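PDB 2DQL: Pex protein from Anabaena sp. PCC 7120, which is associated with the cyanobacterial circadian clock and, as a member of the PadR-like family, probably binds DNA through a winged helix-turn-helix fold. Local coordinates for residues G74-L79 against G83-M88. Residues are numbered along the deposited sequence; the frame is centred on the assembly and turned at random.
Sequences GYWKKL and GRPRRM. With PO4 (phosphate ion), chain C.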
loop_
_atom_site.group_PDB
_atom_site.type_symbol
_atom_site.label_atom_id
_atom_site.label_comp_id
_atom_site.label_asym_id
_atom_site.label_seq_id
_atom_site.Cartn_x
_atom_site.Cartn_y
_atom_site.Cartn_z
ATOM N N GLY A 74 -16.840 16.068 17.439
ATOM C CA GLY A 74 -17.259 16.674 16.195
ATOM C C GLY A 74 -18.437 17.589 16.449
ATOM O O GLY A 74 -19.186 17.378 17.401
ATOM N N TYR A 75 -18.588 18.613 15.618
ATOM C CA TYR A 75 -19.702 19.542 15.749
ATOM C C TYR A 75 -19.940 20.229 14.409
ATOM O O TYR A 75 -19.065 20.235 13.543
ATOM C CB TYR A 75 -19.418 20.575 16.851
ATOM C CG TYR A 75 -18.521 21.720 16.442
ATOM C CD1 TYR A 75 -19.057 22.891 15.907
ATOM C CD2 TYR A 75 -17.139 21.636 16.587
ATOM C CE1 TYR A 75 -18.241 23.951 15.528
ATOM C CE2 TYR A 75 -16.310 22.692 16.209
ATOM C CZ TYR A 75 -16.870 23.845 15.680
ATOM O OH TYR A 75 -16.066 24.891 15.298
ATOM N N TRP A 76 -21.133 20.792 14.232
ATOM C CA TRP A 76 -21.477 21.472 12.991
ATOM C C TRP A 76 -21.178 22.957 13.042
ATOM O O TRP A 76 -21.554 23.641 13.994
ATOM C CB TRP A 76 -22.959 21.280 12.667
ATOM C CG TRP A 76 -23.298 19.901 12.248
ATOM C CD1 TRP A 76 -23.934 18.949 12.989
ATOM C CD2 TRP A 76 -23.006 19.302 10.983
ATOM N NE1 TRP A 76 -24.057 17.790 12.263
ATOM C CE2 TRP A 76 -23.494 17.978 11.028
ATOM C CE3 TRP A 76 -22.374 19.753 9.815
ATOM C CZ2 TRP A 76 -23.377 17.098 9.944
ATOM C CZ3 TRP A 76 -22.256 18.880 8.738
ATOM C CH2 TRP A 76 -22.755 17.566 8.812
ATOM N N LYS A 77 -20.518 23.454 12.003
ATOM C CA LYS A 77 -20.170 24.863 11.936
ATOM C C LYS A 77 -20.812 25.530 10.724
ATOM O O LYS A 77 -20.755 25.006 9.612
ATOM C CB LYS A 77 -18.650 25.014 11.867
ATOM C CG LYS A 77 -18.164 26.450 11.866
ATOM C CD LYS A 77 -16.645 26.507 11.855
ATOM C CE LYS A 77 -16.144 27.939 11.965
ATOM N NZ LYS A 77 -14.656 28.006 11.907
ATOM N N LYS A 78 -21.438 26.681 10.947
ATOM C CA LYS A 78 -22.062 27.413 9.854
ATOM C C LYS A 78 -21.026 28.381 9.290
ATOM O O LYS A 78 -20.418 29.152 10.034
ATOM C CB LYS A 78 -23.287 28.190 10.352
ATOM C CG LYS A 78 -24.031 28.941 9.248
ATOM C CD LYS A 78 -24.462 27.996 8.130
ATOM C CE LYS A 78 -25.234 28.726 7.038
ATOM N NZ LYS A 78 -26.532 29.259 7.538
ATOM N N LEU A 79 -20.817 28.323 7.980
ATOM C CA LEU A 79 -19.857 29.199 7.317
ATOM C C LEU A 79 -20.591 30.386 6.711
ATOM O O LEU A 79 -21.689 30.239 6.178
ATOM C CB LEU A 79 -19.119 28.443 6.209
ATOM C CG LEU A 79 -18.400 27.154 6.610
ATOM C CD1 LEU A 79 -17.708 26.570 5.390
ATOM C CD2 LEU A 79 -17.393 27.436 7.715
ATOM N N GLY A 83 -24.398 27.961 2.284
ATOM C CA GLY A 83 -25.557 27.329 2.883
ATOM C C GLY A 83 -25.267 26.042 3.638
ATOM O O GLY A 83 -25.780 25.846 4.736
ATOM N N ARG A 84 -24.449 25.168 3.060
ATOM C CA ARG A 84 -24.128 23.892 3.701
ATOM C C ARG A 84 -23.197 24.054 4.891
ATOM O O ARG A 84 -22.135 24.667 4.777
ATOM C CB ARG A 84 -23.478 22.932 2.698
ATOM C CG ARG A 84 -23.184 21.527 3.252
ATOM C CD ARG A 84 -22.301 20.747 2.282
ATOM N NE ARG A 84 -22.098 19.331 2.614
ATOM C CZ ARG A 84 -21.482 18.868 3.703
ATOM N NH1 ARG A 84 -20.993 19.697 4.615
ATOM N NH2 ARG A 84 -21.323 17.557 3.863
ATOM N N PRO A 85 -23.587 23.513 6.058
ATOM C CA PRO A 85 -22.726 23.629 7.234
ATOM C C PRO A 85 -21.514 22.724 7.040
ATOM O O PRO A 85 -21.497 21.873 6.146
ATOM C CB PRO A 85 -23.631 23.170 8.374
ATOM C CG PRO A 85 -24.509 22.165 7.713
ATOM C CD PRO A 85 -24.849 22.832 6.395
ATOM N N ARG A 86 -20.505 22.911 7.879
ATOM C CA ARG A 86 -19.279 22.132 7.797
ATOM C C ARG A 86 -19.062 21.333 9.081
ATOM O O ARG A 86 -19.206 21.862 10.177
ATOM C CB ARG A 86 -18.108 23.091 7.548
ATOM C CG ARG A 86 -16.727 22.477 7.598
ATOM C CD ARG A 86 -15.682 23.515 7.200
ATOM N NE ARG A 86 -15.636 23.705 5.754
ATOM C CZ ARG A 86 -14.964 24.679 5.147
ATOM N NH1 ARG A 86 -14.283 25.566 5.862
ATOM N NH2 ARG A 86 -14.962 24.758 3.822
ATOM N N ARG A 87 -18.727 20.054 8.945
ATOM C CA ARG A 87 -18.489 19.214 10.115
ATOM C C ARG A 87 -17.034 19.379 10.561
ATOM O O ARG A 87 -16.110 18.995 9.842
ATOM C CB ARG A 87 -18.770 17.750 9.777
ATOM C CG ARG A 87 -18.774 16.811 10.977
ATOM C CD ARG A 87 -19.945 17.100 11.903
ATOM N NE ARG A 87 -20.043 16.143 13.004
ATOM C CZ ARG A 87 -20.839 16.308 14.058
ATOM N NH1 ARG A 87 -21.600 17.387 14.152
ATOM N NH2 ARG A 87 -20.874 15.398 15.021
ATOM N N MET A 88 -16.848 19.949 11.748
ATOM C CA MET A 88 -15.518 20.194 12.300
ATOM C C MET A 88 -15.139 19.196 13.386
ATOM O O MET A 88 -15.997 18.669 14.088
ATOM C CB MET A 88 -15.459 21.600 12.894
ATOM C CG MET A 88 -15.847 22.717 11.935
ATOM S SD MET A 88 -14.685 22.938 10.579
ATOM C CE MET A 88 -13.183 23.265 11.469
HETATM P P PO4 C . -16.813 20.611 3.489
HETATM O O1 PO4 C . -15.509 20.565 2.782
HETATM O O2 PO4 C . -17.080 22.005 3.924
HETATM O O3 PO4 C . -17.904 20.172 2.588
HETATM O O4 PO4 C . -16.779 19.718 4.683
HETATM O O HOH W 1 -22.330 26.977 6.110
#
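Y75 pairs with M88, and K77 with R86, each through two backbone hydrogen bonds, the straightest running from R86 N to K77 O (2.7 Å, 171°). Between these pairs, W76 faces R87 at a non-hydrogen-bonded position. There the two side chains cross at about a right angle: a bend at chi2 (67°) lays R87 CD over the six-membered ring, 3.8 Å from its centroid, and carries the guanidinium, its plane turned 48° from the indole, over the five-membered ring in a cation-pi contact. An arginine suits this place because its methylenes and its charge can both use one aromatic face. P85 CG adds an apolar touch, 3.8 Å from W76 CE3. On the other side of the sheet, the unbranched M88 lays CB on the Y75 ring face, a CH-pi contact, and CG against K77 CB. Nearer the turn, branched L79 brings CD1 over the R86 guanidinium, 3.3 Å from CZ, while R86 NE, at that group's edge, donates to O2 of a phosphate probably from the crystallisation liquor (2.9 Å). An alanine in place of R86 would probably leave that oxygen without this donor and L79 without its flat partner. T39 and R82 are also hydrogen-bonded to the phosphate. The hairpin of strands 72-77 and 86-91, following helix 56-68, is consistent with the wing; Y75 OH is hydrogen-bonded to E35, R86 makes a cation-pi contact with Y37, and M88 packs on both, in the loop between helices 20-31 and 38-48.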